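Local atomic coordinates of capsular polysaccharide export system protein KpsC (Thermosulfurimonas dismutans, PDB entry 6MGB), a protein that transfers Kdo from CMP-Kdo through a beta-2,4 linkage, probably while building the glycolipid anchor of Gram-negative bacterial capsules. Residues R149-P154 / E228-V233; E252-G257 / R287-L292. One frame throughout, in Å; residues are numbered along the deposited sequence.

Interaction 1 (R149-P154 / E228-V233); sequences RGYFTP and EEFNPV. With C5P (cytidine-5'-monophosphate), chain D.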
loop_
_atom_site.group_PDB
_atom_site.type_symbol
_atom_site.label_atom_id
_atom_site.label_comp_id
_atom_site.label_asym_id
_atom_site.label_seq_id
_atom_site.Cartn_x
_atom_site.Cartn_y
_atom_site.Cartn_z
ATOM N N ARG A 149 14.826 -16.486 -17.356
ATOM C CA ARG A 149 16.278 -16.515 -17.275
ATOM C C ARG A 149 16.868 -16.037 -18.594
ATOM O O ARG A 149 16.359 -16.355 -19.672
ATOM C CB ARG A 149 16.768 -17.925 -16.948
ATOM C CG ARG A 149 18.254 -18.006 -16.633
ATOM C CD ARG A 149 18.649 -19.410 -16.205
ATOM N NE ARG A 149 19.697 -19.969 -17.055
ATOM C CZ ARG A 149 19.497 -20.442 -18.281
ATOM N NH1 ARG A 149 18.285 -20.419 -18.819
ATOM N NH2 ARG A 149 20.513 -20.935 -18.976
ATOM N N GLY A 150 17.944 -15.261 -18.505
ATOM C CA GLY A 150 18.525 -14.614 -19.660
ATOM C C GLY A 150 18.050 -13.195 -19.884
ATOM O O GLY A 150 18.659 -12.475 -20.683
ATOM N N TYR A 151 16.977 -12.775 -19.209
ATOM C CA TYR A 151 16.526 -11.392 -19.316
ATOM C C TYR A 151 17.594 -10.434 -18.802
ATOM O O TYR A 151 17.882 -9.408 -19.431
ATOM C CB TYR A 151 15.219 -11.212 -18.539
ATOM C CG TYR A 151 14.534 -9.885 -18.776
ATOM C CD1 TYR A 151 13.572 -9.748 -19.769
ATOM C CD2 TYR A 151 14.843 -8.772 -18.006
ATOM C CE1 TYR A 151 12.941 -8.538 -19.992
ATOM C CE2 TYR A 151 14.216 -7.558 -18.220
ATOM C CZ TYR A 151 13.266 -7.448 -19.213
ATOM O OH TYR A 151 12.638 -6.243 -19.432
ATOM N N PHE A 152 18.194 -10.757 -17.659
ATOM C CA PHE A 152 19.232 -9.939 -17.049
ATOM C C PHE A 152 20.592 -10.603 -17.219
ATOM O O PHE A 152 20.713 -11.829 -17.117
ATOM C CB PHE A 152 18.956 -9.717 -15.559
ATOM C CG PHE A 152 17.765 -8.845 -15.284
ATOM C CD1 PHE A 152 17.796 -7.493 -15.591
ATOM C CD2 PHE A 152 16.620 -9.372 -14.711
ATOM C CE1 PHE A 152 16.703 -6.685 -15.336
ATOM C CE2 PHE A 152 15.524 -8.568 -14.455
ATOM C CZ PHE A 152 15.566 -7.224 -14.767
ATOM N N THR A 153 21.609 -9.790 -17.472
ATOM C CA THR A 153 22.969 -10.305 -17.579
ATOM C C THR A 153 23.491 -10.664 -16.191
ATOM O O THR A 153 23.362 -9.860 -15.260
ATOM C CB THR A 153 23.880 -9.268 -18.235
ATOM O OG1 THR A 153 23.396 -8.969 -19.550
ATOM C CG2 THR A 153 25.313 -9.783 -18.330
ATOM N N PRO A 154 24.075 -11.848 -16.004
ATOM C CA PRO A 154 24.608 -12.198 -14.679
ATOM C C PRO A 154 25.654 -11.199 -14.205
ATOM O O PRO A 154 26.541 -10.791 -14.959
ATOM C CB PRO A 154 25.215 -13.588 -14.901
ATOM C CG PRO A 154 24.472 -14.147 -16.059
ATOM C CD PRO A 154 24.147 -12.982 -16.942
ATOM N N GLU A 228 6.682 -4.991 -19.595
ATOM C CA GLU A 228 6.181 -6.343 -19.420
ATOM C C GLU A 228 5.646 -6.513 -18.005
ATOM O O GLU A 228 6.171 -5.941 -17.045
ATOM C CB GLU A 228 7.276 -7.375 -19.694
ATOM C CG GLU A 228 7.778 -7.375 -21.127
ATOM C CD GLU A 228 8.732 -8.518 -21.417
ATOM O OE1 GLU A 228 9.875 -8.249 -21.845
ATOM O OE2 GLU A 228 8.338 -9.686 -21.215
ATOM N N GLU A 229 4.586 -7.305 -17.883
ATOM C CA GLU A 229 3.878 -7.449 -16.614
ATOM C C GLU A 229 4.522 -8.561 -15.787
ATOM O O GLU A 229 3.971 -9.644 -15.586
ATOM C CB GLU A 229 2.404 -7.716 -16.864
ATOM C CG GLU A 229 1.546 -7.519 -15.647
ATOM C CD GLU A 229 0.255 -6.824 -15.986
ATOM O OE1 GLU A 229 -0.234 -6.036 -15.150
ATOM O OE2 GLU A 229 -0.283 -7.068 -17.087
ATOM N N PHE A 230 5.719 -8.259 -15.296
ATOM C CA PHE A 230 6.456 -9.193 -14.464
ATOM C C PHE A 230 5.886 -9.228 -13.054
ATOM O O PHE A 230 5.391 -8.224 -12.533
ATOM C CB PHE A 230 7.934 -8.806 -14.402
ATOM C CG PHE A 230 8.669 -8.994 -15.696
ATOM C CD1 PHE A 230 8.533 -10.164 -16.424
ATOM C CD2 PHE A 230 9.499 -8.000 -16.183
ATOM C CE1 PHE A 230 9.210 -10.338 -17.613
ATOM C CE2 PHE A 230 10.179 -8.167 -17.371
ATOM C CZ PHE A 230 10.034 -9.338 -18.087
ATOM N N ASN A 231 5.959 -10.400 -12.439
ATOM C CA ASN A 231 5.677 -10.518 -11.020
ATOM C C ASN A 231 6.615 -9.580 -10.265
ATOM O O ASN A 231 7.842 -9.721 -10.386
ATOM C CB ASN A 231 5.857 -11.962 -10.555
ATOM C CG ASN A 231 5.563 -12.143 -9.077
ATOM O OD1 ASN A 231 5.867 -11.276 -8.265
ATOM N ND2 ASN A 231 4.966 -13.274 -8.724
ATOM N N PRO A 232 6.098 -8.623 -9.487
ATOM C CA PRO A 232 6.992 -7.600 -8.916
ATOM C C PRO A 232 8.049 -8.155 -7.978
ATOM O O PRO A 232 9.191 -7.680 -7.996
ATOM C CB PRO A 232 6.020 -6.656 -8.191
ATOM C CG PRO A 232 4.793 -7.466 -7.945
ATOM C CD PRO A 232 4.692 -8.403 -9.107
ATOM N N VAL A 233 7.710 -9.145 -7.151
ATOM C CA VAL A 233 8.696 -9.660 -6.208
ATOM C C VAL A 233 9.723 -10.540 -6.916
ATOM O O VAL A 233 10.867 -10.648 -6.462
ATOM C CB VAL A 233 8.004 -10.409 -5.055
ATOM C CG1 VAL A 233 7.113 -9.461 -4.269
ATOM C CG2 VAL A 233 7.197 -11.572 -5.571
HETATM O O3P C5P D . 1.594 1.773 -4.299
HETATM P P C5P D . 1.431 1.444 -5.765
HETATM O O1P C5P D . 2.471 2.226 -6.563
HETATM O O2P C5P D . 0.072 1.650 -6.405
HETATM O "O5'" C5P D . 1.808 -0.095 -5.901
HETATM C "C5'" C5P D . 0.853 -1.117 -5.661
HETATM C "C4'" C5P D . 1.430 -2.471 -5.985
HETATM O "O4'" C5P D . 1.533 -2.609 -7.426
HETATM C "C3'" C5P D . 2.846 -2.713 -5.483
HETATM O "O3'" C5P D . 2.881 -3.151 -4.136
HETATM C "C2'" C5P D . 3.387 -3.744 -6.467
HETATM O "O2'" C5P D . 2.955 -5.054 -6.127
HETATM C "C1'" C5P D . 2.704 -3.319 -7.768
HETATM N N1 C5P D . 3.567 -2.432 -8.583
HETATM C C2 C5P D . 4.319 -2.975 -9.759
HETATM N N3 C5P D . 5.192 -2.064 -10.579
HETATM C C4 C5P D . 5.307 -0.648 -10.242
HETATM C C5 C5P D . 4.559 -0.107 -9.072
HETATM C C6 C5P D . 3.687 -1.019 -8.253
HETATM O O2 C5P D . 4.229 -4.120 -10.037
HETATM N N4 C5P D . 6.156 0.236 -11.036
#
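A T-shaped aromatic pair, Y151 with F230, joins the loop before strand 158-162 to the loop after edge strand 224-226 in the nucleotide-binding half of this GT-B glycosyltransferase. The edge of F230 is turned into the face of Y151: ring centroids lie 5.0 Å apart and the planes stand at 83°. F230 CZ makes the nearest approach, 3.6 Å from Y151 CE1, while F230 CE2 sits 3.7 Å from both Y151 CZ and Y151 OH. CG of Y151, anti to the backbone N (chi1 -170°), directs the ring toward F230, and the two side chains bridge the 11.4 Å between the CA atoms of Y151 and F230. E228 uses the tyrosine edge instead, with OE1 3.6 Å from Y151 CE1 near the ring plane; its OE2 forms a salt bridge with K145. E228 CB lies 3.7 Å above the F230 ring, offset toward its rim. Beyond the aromatic pair, N231 caps the next helix, its OD1 accepting a weak bond from V233 N, and P232 CG comes 3.5 Å from the CMP O2'. F230 and F152 both touch L235 of helix 232-236, which in chain order follows strand 224-226 and precedes strand 241-244.

Interaction 2 (E252-G257 / R287-L292); sequences EGLMLG and RTLLEL. With C5P (cytidine-5'-monophosphate), chain D.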
loop_
_atom_site.group_PDB
_atom_site.type_symbol
_atom_site.label_atom_id
_atom_site.label_comp_id
_atom_site.label_asym_id
_atom_site.label_seq_id
_atom_site.Cartn_x
_atom_site.Cartn_y
_atom_site.Cartn_z
ATOM N N GLU A 252 7.537 -3.904 -0.582
ATOM C CA GLU A 252 7.740 -5.267 -1.061
ATOM C C GLU A 252 9.221 -5.548 -1.281
ATOM O O GLU A 252 9.699 -6.657 -1.016
ATOM C CB GLU A 252 6.937 -5.494 -2.341
ATOM C CG GLU A 252 5.438 -5.485 -2.099
ATOM C CD GLU A 252 4.626 -5.663 -3.363
ATOM O OE1 GLU A 252 5.210 -5.618 -4.467
ATOM O OE2 GLU A 252 3.396 -5.850 -3.249
ATOM N N GLY A 253 9.968 -4.548 -1.752
ATOM C CA GLY A 253 11.411 -4.695 -1.838
ATOM C C GLY A 253 12.068 -4.765 -0.472
ATOM O O GLY A 253 12.980 -5.567 -0.250
ATOM N N LEU A 254 11.611 -3.931 0.465
ATOM C CA LEU A 254 12.143 -3.978 1.824
ATOM C C LEU A 254 11.915 -5.349 2.451
ATOM O O LEU A 254 12.790 -5.877 3.147
ATOM C CB LEU A 254 11.491 -2.883 2.671
ATOM C CG LEU A 254 12.270 -2.337 3.870
ATOM C CD1 LEU A 254 13.527 -1.608 3.426
ATOM C CD2 LEU A 254 11.382 -1.408 4.681
ATOM N N MET A 255 10.744 -5.944 2.208
ATOM C CA MET A 255 10.451 -7.267 2.747
ATOM C C MET A 255 11.421 -8.318 2.225
ATOM O O MET A 255 11.637 -9.342 2.883
ATOM C CB MET A 255 9.011 -7.655 2.410
ATOM C CG MET A 255 7.969 -6.850 3.178
ATOM S SD MET A 255 6.311 -6.955 2.470
ATOM C CE MET A 255 6.033 -8.724 2.503
ATOM N N LEU A 256 12.013 -8.089 1.054
ATOM C CA LEU A 256 13.010 -8.990 0.493
ATOM C C LEU A 256 14.433 -8.593 0.869
ATOM O O LEU A 256 15.386 -9.176 0.340
ATOM C CB LEU A 256 12.871 -9.049 -1.031
ATOM C CG LEU A 256 11.517 -9.524 -1.570
ATOM C CD1 LEU A 256 11.466 -9.376 -3.082
ATOM C CD2 LEU A 256 11.242 -10.965 -1.169
ATOM N N GLY A 257 14.600 -7.621 1.764
ATOM C CA GLY A 257 15.921 -7.237 2.223
ATOM C C GLY A 257 16.696 -6.339 1.287
ATOM O O GLY A 257 17.918 -6.230 1.425
ATOM N N ARG A 287 12.142 0.867 14.095
ATOM C CA ARG A 287 11.481 -0.423 13.963
ATOM C C ARG A 287 12.297 -1.347 13.072
ATOM O O ARG A 287 12.943 -0.911 12.114
ATOM C CB ARG A 287 10.067 -0.273 13.383
ATOM C CG ARG A 287 9.064 0.353 14.334
ATOM C CD ARG A 287 8.821 -0.536 15.540
ATOM N NE ARG A 287 7.716 -0.062 16.369
ATOM C CZ ARG A 287 7.260 -0.705 17.440
ATOM N NH1 ARG A 287 7.809 -1.852 17.817
ATOM N NH2 ARG A 287 6.251 -0.201 18.135
ATOM N N THR A 288 12.264 -2.633 13.408
ATOM C CA THR A 288 12.820 -3.660 12.544
ATOM C C THR A 288 11.852 -3.961 11.406
ATOM O O THR A 288 10.665 -3.627 11.458
ATOM C CB THR A 288 13.092 -4.947 13.325
ATOM O OG1 THR A 288 11.848 -5.528 13.735
ATOM C CG2 THR A 288 13.953 -4.671 14.553
ATOM N N LEU A 289 12.375 -4.612 10.366
ATOM C CA LEU A 289 11.526 -5.009 9.249
ATOM C C LEU A 289 10.396 -5.910 9.729
ATOM O O LEU A 289 9.232 -5.722 9.355
ATOM C CB LEU A 289 12.364 -5.709 8.178
ATOM C CG LEU A 289 11.688 -6.082 6.847
ATOM C CD1 LEU A 289 10.869 -7.370 6.944
ATOM C CD2 LEU A 289 10.820 -4.944 6.321
ATOM N N LEU A 290 10.720 -6.893 10.570
ATOM C CA LEU A 290 9.692 -7.800 11.066
ATOM C C LEU A 290 8.620 -7.043 11.841
ATOM O O LEU A 290 7.425 -7.319 11.690
ATOM C CB LEU A 290 10.326 -8.882 11.940
ATOM C CG LEU A 290 9.400 -10.029 12.348
ATOM C CD1 LEU A 290 8.958 -10.827 11.130
ATOM C CD2 LEU A 290 10.083 -10.934 13.358
ATOM N N GLU A 291 9.025 -6.074 12.664
ATOM C CA GLU A 291 8.048 -5.300 13.424
ATOM C C GLU A 291 7.182 -4.455 12.499
ATOM O O GLU A 291 5.958 -4.404 12.661
ATOM C CB GLU A 291 8.758 -4.415 14.448
ATOM C CG GLU A 291 9.351 -5.179 15.623
ATOM C CD GLU A 291 10.174 -4.292 16.540
ATOM O OE1 GLU A 291 10.609 -3.209 16.094
ATOM O OE2 GLU A 291 10.385 -4.680 17.707
ATOM N N LEU A 292 7.802 -3.786 11.526
ATOM C CA LEU A 292 7.046 -2.995 10.563
ATOM C C LEU A 292 6.064 -3.871 9.795
ATOM O O LEU A 292 4.894 -3.512 9.621
ATOM C CB LEU A 292 8.013 -2.294 9.609
ATOM C CG LEU A 292 7.422 -1.459 8.473
ATOM C CD1 LEU A 292 6.390 -0.473 8.987
ATOM C CD2 LEU A 292 8.542 -0.729 7.755
HETATM O O3P C5P D . 1.594 1.773 -4.299
HETATM P P C5P D . 1.431 1.444 -5.765
HETATM O O1P C5P D . 2.471 2.226 -6.563
HETATM O O2P C5P D . 0.072 1.650 -6.405
HETATM O "O5'" C5P D . 1.808 -0.095 -5.901
HETATM C "C5'" C5P D . 0.853 -1.117 -5.661
HETATM C "C4'" C5P D . 1.430 -2.471 -5.985
HETATM O "O4'" C5P D . 1.533 -2.609 -7.426
HETATM C "C3'" C5P D . 2.846 -2.713 -5.483
HETATM O "O3'" C5P D . 2.881 -3.151 -4.136
HETATM C "C2'" C5P D . 3.387 -3.744 -6.467
HETATM O "O2'" C5P D . 2.955 -5.054 -6.127
HETATM C "C1'" C5P D . 2.704 -3.319 -7.768
HETATM N N1 C5P D . 3.567 -2.432 -8.583
HETATM C C2 C5P D . 4.319 -2.975 -9.759
HETATM N N3 C5P D . 5.192 -2.064 -10.579
HETATM C C4 C5P D . 5.307 -0.648 -10.242
HETATM C C5 C5P D . 4.559 -0.107 -9.072
HETATM C C6 C5P D . 3.687 -1.019 -8.253
HETATM O O2 C5P D . 4.229 -4.120 -10.037
HETATM N N4 C5P D . 6.156 0.236 -11.036
#
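Apolar packing of L254 on L289 sets the C-terminal end of helix 248-255 against the first turn of helix 289-299. L289 gives most of the buried area on the side of 287-292: its CD2 lies 3.9 Å from L254 CG, and the two side chains run antiparallel alongside one another. Both leucines hold CG anti to the backbone N (L254 chi1 -154°, L289 chi1 -174°), which extends their methyl branches into the interface. L289 CD1 rests 4.2 Å from M255 CA. One turn on, L292 CD2 meets L254 CD2 at 4.2 Å. G257, with positive phi, is the C-prime residue of a Schellman motif: its N donates to L254 O at 2.9 Å, and K258 N bonds to G253 O. T288 and E291 form a capping box, E291 N lying 3.1 Å from T288 OG1 and T288 N reaching E291 OE1 at 3.2 Å from above the carboxylate plane. E252 accepts from the CMP ribose: O2' donates to OE1 at 2.9 Å, and O3' gives OE2 a weak bond. With an alanine here, both hydroxyls would probably lose their carboxylate acceptor and the ribose would be held less firmly. M255 continues the interface onto F293 and Y297 of helix 289-299.

How the interactions relate
Along the chain the two contacts come in series, since 228-233 ends before 252-257 begins, and their centres lie 22 Å apart. Helix 232-236 leads into strand 241-244 of the parallel six-stranded sheet, and helix 248-255 runs on from that strand toward strand 259-262. The start of helix 232-236 packs on helix 248-255, with P232 CB 3.9 Å from E252 OE1, and on L256 just beyond it, where V233 O is 3.7 Å from L256 CD1. Segments 228-233 and 252-257 each touch CMP, the first through a proline and the second through a carboxylate. This arrangement places both interactions beside one nucleotide pocket, consistent with the donor-binding half of a GT-B enzyme.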